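Local coordinates for protein adenosylmethionine-8-amino-7-oxononanoate aminotransferase (Methanocaldococcus jannaschii, PDB 6ZHK) that probably catalyses transfer of an amino group from S-adenosyl-L-methionine to 8-amino-7-oxononanoate in biotin biosynthesis, as a homodimer dependent on pyridoxal phosphate, at residues Ile38-Glu43 against Ile48-Asn53; Lys426-Arg431 against Cys454-Glu459. One frame throughout, in Å; residues are numbered along the deposited sequence. Where two conformers were deposited one is given.

Overall arrangement
Both contacts reach the same small mixed sheet, in which strands 38-43, 46-49, 54-57 and 428-429 lie in that order. Interaction 1 joins the first two strands, a hairpin at the edge that pairs with a strand of the second subunit, so the sheet continues across the interface. Interaction 2 packs I428 of the last strand, and K426 just before it, against helix 447-463. Along the chain, interaction 1 is complete long before interaction 2 begins. Their centres are about 18 Å apart and their nearest atoms about 7 Å, so they do not touch each other. Strand 54-57 lies between strands 46-49 and 428-429 and pairs with both. Early and late parts of the chain are thus built into one sheet.

Interaction 1: residues Ile38-Glu43 against Ile48-Asn53; sequences IIERGE and IDIYGN
One face of the R41 guanidinium rests on the branch methyl of I48, with CG2 3.4 Å above the plane and offset toward the rim. CA of G52 approaches the same group obliquely. The Y51 ring has D49 OD2 at its edge, in plane. R41 starts with CG between its backbone N and carbonyl carbon (chi1 75°). From there the chain runs extended from CG to NE, across I48 at a slant, and its CG lies 3.9 Å from I48 CB. R41 NH1 also forms a salt bridge with E40 OE2, at 2.8 Å. The other oxygen of E40 pairs with K84 of the second subunit. I38 and I50 lie side by side. D49 OD1 is held from opposite faces of its carboxylate by N of Y51 and N of N53. The bond from Y51 N makes an Asx turn, set on a type I turn from D49 to G52. A water joins D49 OD2 to I38 N. The backbone register slips between I39 and R41. I48 O accepts from E40 N at 2.9 Å and from R41 N at 3.2 Å. I48 N returns a bond to R41 O, at 2.8 Å. Two residues facing one make this a classic beta bulge in an antiparallel hairpin, whose I38 and I39 carry the sheet into the second subunit.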
loop_
_atom_site.group_PDB
_atom_site.type_symbol
_atom_site.label_atom_id
_atom_site.label_comp_id
_atom_site.label_asym_id
_atom_site.label_seq_id
_atom_site.Cartn_x
_atom_site.Cartn_y
_atom_site.Cartn_z
ATOM N N ILE A 38 -17.832 13.229 -10.938
ATOM C CA ILE A 38 -16.458 13.718 -10.822
ATOM C C ILE A 38 -16.445 14.715 -9.675
ATOM O O ILE A 38 -17.079 15.764 -9.741
ATOM C CB ILE A 38 -15.875 14.304 -12.137
ATOM C CG1 ILE A 38 -15.907 13.304 -13.290
ATOM C CG2 ILE A 38 -14.453 14.832 -11.882
ATOM C CD1 ILE A 38 -15.189 12.012 -12.996
ATOM N N ILE A 39 -15.789 14.345 -8.572
ATOM C CA ILE A 39 -15.914 15.126 -7.360
ATOM C C ILE A 39 -14.848 16.216 -7.351
ATOM O O ILE A 39 -13.695 15.981 -7.713
ATOM C CB ILE A 39 -15.876 14.198 -6.117
ATOM C CG1 ILE A 39 -17.027 13.192 -6.128
ATOM C CG2 ILE A 39 -15.841 15.031 -4.845
ATOM C CD1 ILE A 39 -18.431 13.852 -6.370
ATOM N N GLU A 40 -15.247 17.408 -6.895
ATOM C CA GLU A 40 -14.390 18.596 -6.898
ATOM C C GLU A 40 -14.139 19.094 -5.486
ATOM O O GLU A 40 -13.101 19.683 -5.205
ATOM C CB GLU A 40 -14.974 19.704 -7.796
ATOM C CG GLU A 40 -13.857 20.632 -8.322
ATOM C CD GLU A 40 -13.823 21.942 -7.584
ATOM O OE1 GLU A 40 -12.907 22.774 -7.841
ATOM O OE2 GLU A 40 -14.733 22.133 -6.752
ATOM N N ARG A 41 -15.120 18.922 -4.605
ATOM C CA ARG A 41 -14.885 19.334 -3.239
ATOM C C ARG A 41 -15.905 18.591 -2.391
ATOM O O ARG A 41 -16.662 17.773 -2.891
ATOM C CB ARG A 41 -14.851 20.879 -3.105
ATOM C CG ARG A 41 -16.211 21.560 -3.181
ATOM C CD ARG A 41 -16.205 23.092 -3.364
ATOM N NE ARG A 41 -17.504 23.498 -3.921
ATOM C CZ ARG A 41 -17.809 23.807 -5.193
ATOM N NH1 ARG A 41 -16.890 23.830 -6.147
ATOM N NH2 ARG A 41 -19.063 24.118 -5.496
ATOM N N GLY A 42 -15.827 18.802 -1.088
ATOM C CA GLY A 42 -16.726 18.200 -0.132
ATOM C C GLY A 42 -17.092 19.192 0.982
ATOM O O GLY A 42 -16.309 20.097 1.335
ATOM N N GLU A 43 -18.295 19.018 1.540
ATOM C CA GLU A 43 -18.663 19.797 2.695
ATOM C C GLU A 43 -19.559 18.966 3.605
ATOM O O GLU A 43 -20.567 18.434 3.170
ATOM C CB GLU A 43 -19.473 21.024 2.255
ATOM C CG GLU A 43 -19.692 22.005 3.411
ATOM C CD GLU A 43 -18.457 22.681 4.008
ATOM O OE1 GLU A 43 -17.482 22.972 3.240
ATOM O OE2 GLU A 43 -18.461 22.930 5.257
ATOM N N ILE A 48 -19.295 17.076 -3.499
ATOM C CA ILE A 48 -19.769 18.090 -4.428
ATOM C C ILE A 48 -19.082 17.884 -5.768
ATOM O O ILE A 48 -17.848 17.869 -5.810
ATOM C CB ILE A 48 -19.450 19.490 -3.841
ATOM C CG1 ILE A 48 -20.117 19.628 -2.456
ATOM C CG2 ILE A 48 -19.903 20.590 -4.815
ATOM C CD1 ILE A 48 -19.942 21.007 -1.781
ATOM N N ASP A 49 -19.877 17.697 -6.831
ATOM C CA ASP A 49 -19.305 17.436 -8.128
ATOM C C ASP A 49 -18.923 18.718 -8.859
ATOM O O ASP A 49 -19.118 19.824 -8.364
ATOM C CB ASP A 49 -20.135 16.445 -8.935
ATOM C CG ASP A 49 -21.342 17.060 -9.610
ATOM O OD1 ASP A 49 -21.545 18.276 -9.418
ATOM O OD2 ASP A 49 -22.092 16.298 -10.254
ATOM N N ILE A 50 -18.354 18.525 -10.036
ATOM C CA ILE A 50 -17.798 19.604 -10.829
ATOM C C ILE A 50 -18.946 20.437 -11.415
ATOM O O ILE A 50 -18.659 21.489 -11.988
ATOM C CB ILE A 50 -16.898 19.046 -11.951
ATOM C CG1 ILE A 50 -17.673 18.122 -12.915
ATOM C CG2 ILE A 50 -15.599 18.405 -11.391
ATOM C CD1 ILE A 50 -16.854 17.633 -14.147
ATOM N N TYR A 51 -20.203 19.995 -11.244
ATOM C CA TYR A 51 -21.397 20.764 -11.642
ATOM C C TYR A 51 -21.953 21.538 -10.440
ATOM O O TYR A 51 -22.876 22.352 -10.566
ATOM C CB TYR A 51 -22.441 19.848 -12.301
ATOM C CG TYR A 51 -21.955 19.281 -13.609
ATOM C CD1 TYR A 51 -21.825 20.099 -14.724
ATOM C CD2 TYR A 51 -21.400 18.010 -13.672
ATOM C CE1 TYR A 51 -21.295 19.635 -15.912
ATOM C CE2 TYR A 51 -20.884 17.522 -14.859
ATOM C CZ TYR A 51 -20.820 18.340 -15.974
ATOM O OH TYR A 51 -20.315 17.895 -17.152
ATOM N N GLY A 52 -21.350 21.316 -9.265
ATOM C CA GLY A 52 -21.769 21.997 -8.060
ATOM C C GLY A 52 -22.892 21.251 -7.340
ATOM O O GLY A 52 -23.436 21.790 -6.389
ATOM N N ASN A 53 -23.273 20.070 -7.846
ATOM C CA ASN A 53 -24.312 19.246 -7.237
ATOM C C ASN A 53 -23.779 18.514 -5.990
ATOM O O ASN A 53 -22.638 18.070 -5.954
ATOM C CB ASN A 53 -24.784 18.239 -8.275
ATOM C CG ASN A 53 -25.464 18.924 -9.435
ATOM O OD1 ASN A 53 -26.250 19.836 -9.221
ATOM N ND2 ASN A 53 -25.090 18.572 -10.644
HETATM O O HOH W 1 -19.741 15.109 -12.133
#

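Interaction 2: residues Lys426-Arg431 against Cys454-Glu459; sequences KGIYMR and CDALYE
K426 and A456 bring the two backbones nearest, with their CA atoms 6.9 Å apart, where the chain leaves helix 415-425 and enters strand 428-429 beside helix 447-463. G427, at positive phi, is the C-prime residue of the Schellman motif that ends helix 415-425. K426 runs out extended across A456. Its CD lies 3.8 Å from A456 CB and 3.7 Å from A456 O. The chain then bends at its last torsion (chi4 -56°), which turns NZ to the carboxylate of E459. NZ meets E459 OE1 at 3.0 Å, nearly along the C-O axis, in a salt bridge. E463 of the same helix, one turn on, is the stronger partner of NZ, also in a salt bridge. I428 points its CB toward the helix, and its CD1 reaches A456 CB at 3.5 Å. The A456 methyl touches both I428 and the aliphatic part of K426. K426 O accepts a hydrogen bond from the hydroxyl of Y452, on the same helix. The contact is apolar at the buried I428 and A456 and ionic toward the exposed E459. Two carboxylates around one ammonium would favour a charged lysine, and the paired charges are consistent with holding the turn after helix 415-425 against helix 447-463.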
loop_
_atom_site.group_PDB
_atom_site.type_symbol
_atom_site.label_atom_id
_atom_site.label_comp_id
_atom_site.label_asym_id
_atom_site.label_seq_id
_atom_site.Cartn_x
_atom_site.Cartn_y
_atom_site.Cartn_z
ATOM N N LYS A 426 -31.800 11.487 -6.214
ATOM C CA LYS A 426 -32.282 12.029 -4.955
ATOM C C LYS A 426 -31.130 12.621 -4.142
ATOM O O LYS A 426 -31.326 12.927 -2.984
ATOM C CB LYS A 426 -33.055 10.966 -4.158
ATOM C CG LYS A 426 -34.173 10.277 -4.945
ATOM C CD LYS A 426 -34.754 9.074 -4.251
ATOM C CE LYS A 426 -35.760 8.333 -5.103
ATOM N NZ LYS A 426 -36.824 9.283 -5.505
ATOM N N GLY A 427 -29.958 12.831 -4.763
ATOM C CA GLY A 427 -28.883 13.531 -4.054
ATOM C C GLY A 427 -28.136 12.610 -3.068
ATOM O O GLY A 427 -27.634 13.090 -2.059
ATOM N N ILE A 428 -28.074 11.293 -3.366
ATOM C CA ILE A 428 -27.396 10.328 -2.515
ATOM C C ILE A 428 -26.462 9.464 -3.359
ATOM O O ILE A 428 -26.848 8.897 -4.402
ATOM C CB ILE A 428 -28.408 9.414 -1.783
ATOM C CG1 ILE A 428 -29.301 10.213 -0.833
ATOM C CG2 ILE A 428 -27.632 8.236 -1.098
ATOM C CD1 ILE A 428 -30.544 9.443 -0.348
ATOM N N TYR A 429 -25.229 9.259 -2.854
ATOM C CA TYR A 429 -24.245 8.432 -3.516
ATOM C C TYR A 429 -24.199 7.124 -2.732
ATOM O O TYR A 429 -23.894 7.125 -1.527
ATOM C CB TYR A 429 -22.834 9.054 -3.449
ATOM C CG TYR A 429 -21.781 8.090 -3.961
ATOM C CD1 TYR A 429 -21.886 7.499 -5.214
ATOM C CD2 TYR A 429 -20.675 7.797 -3.182
ATOM C CE1 TYR A 429 -20.928 6.586 -5.685
ATOM C CE2 TYR A 429 -19.695 6.923 -3.639
ATOM C CZ TYR A 429 -19.828 6.318 -4.884
ATOM O OH TYR A 429 -18.871 5.387 -5.198
ATOM N N MET A 430 -24.502 6.020 -3.422
ATOM C CA MET A 430 -24.403 4.711 -2.846
ATOM C C MET A 430 -23.721 3.799 -3.863
ATOM O O MET A 430 -24.103 3.834 -5.038
ATOM C CB MET A 430 -25.825 4.218 -2.528
ATOM C CG MET A 430 -25.881 2.838 -1.837
ATOM S SD MET A 430 -25.693 1.383 -2.910
ATOM C CE MET A 430 -27.077 1.451 -4.062
ATOM N N ARG A 431 -22.682 3.046 -3.423
ATOM C CA ARG A 431 -22.073 2.013 -4.264
ATOM C C ARG A 431 -22.520 0.635 -3.783
ATOM O O ARG A 431 -22.241 0.269 -2.647
ATOM C CB ARG A 431 -20.531 2.045 -4.259
ATOM C CG ARG A 431 -19.928 1.034 -5.226
ATOM C CD ARG A 431 -18.410 1.149 -5.250
ATOM N NE ARG A 431 -17.761 0.103 -6.028
ATOM C CZ ARG A 431 -17.496 0.187 -7.337
ATOM N NH1 ARG A 431 -17.873 1.250 -8.066
ATOM N NH2 ARG A 431 -16.874 -0.825 -7.900
ATOM N N CYS A 454 -33.227 6.806 4.363
ATOM C CA CYS A 454 -34.045 5.604 4.375
ATOM C C CYS A 454 -35.355 5.792 3.592
ATOM O O CYS A 454 -35.804 4.879 2.895
ATOM C CB CYS A 454 -34.292 5.245 5.840
ATOM S SG CYS A 454 -32.786 4.698 6.733
ATOM N N ASP A 455 -35.966 6.999 3.681
ATOM C CA ASP A 455 -37.139 7.302 2.864
ATOM C C ASP A 455 -36.743 7.307 1.386
ATOM O O ASP A 455 -37.479 6.811 0.542
ATOM C CB ASP A 455 -37.700 8.697 3.176
ATOM C CG ASP A 455 -38.542 8.781 4.436
ATOM O OD1 ASP A 455 -38.965 7.737 4.948
ATOM O OD2 ASP A 455 -38.748 9.891 4.910
ATOM N N ALA A 456 -35.570 7.860 1.040
ATOM C CA ALA A 456 -35.194 7.845 -0.372
ATOM C C ALA A 456 -34.896 6.423 -0.855
ATOM O O ALA A 456 -35.129 6.101 -2.032
ATOM C CB ALA A 456 -33.956 8.700 -0.592
ATOM N N LEU A 457 -34.345 5.576 0.032
ATOM C CA LEU A 457 -34.043 4.213 -0.404
ATOM C C LEU A 457 -35.342 3.434 -0.682
ATOM O O LEU A 457 -35.460 2.664 -1.659
ATOM C CB LEU A 457 -33.170 3.537 0.666
ATOM C CG LEU A 457 -32.621 2.144 0.337
ATOM C CD1 LEU A 457 -31.820 2.116 -0.971
ATOM C CD2 LEU A 457 -31.793 1.595 1.478
ATOM N N TYR A 458 -36.308 3.640 0.199
ATOM C CA TYR A 458 -37.641 3.057 0.041
ATOM C C TYR A 458 -38.233 3.398 -1.344
ATOM O O TYR A 458 -38.624 2.514 -2.093
ATOM C CB TYR A 458 -38.527 3.503 1.211
ATOM C CG TYR A 458 -39.948 2.967 1.176
ATOM C CD1 TYR A 458 -40.974 3.600 0.474
ATOM C CD2 TYR A 458 -40.274 1.821 1.896
ATOM C CE1 TYR A 458 -42.278 3.097 0.494
ATOM C CE2 TYR A 458 -41.568 1.312 1.932
ATOM C CZ TYR A 458 -42.574 1.943 1.218
ATOM O OH TYR A 458 -43.832 1.397 1.290
ATOM N N GLU A 459 -38.231 4.664 -1.718
ATOM C CA GLU A 459 -38.725 5.127 -3.006
ATOM C C GLU A 459 -37.816 4.647 -4.141
ATOM O O GLU A 459 -38.295 4.316 -5.225
ATOM C CB GLU A 459 -38.636 6.652 -3.079
ATOM C CG GLU A 459 -39.567 7.405 -2.151
ATOM C CD GLU A 459 -39.298 8.903 -2.170
ATOM O OE1 GLU A 459 -38.434 9.371 -2.972
ATOM O OE2 GLU A 459 -39.998 9.617 -1.430
#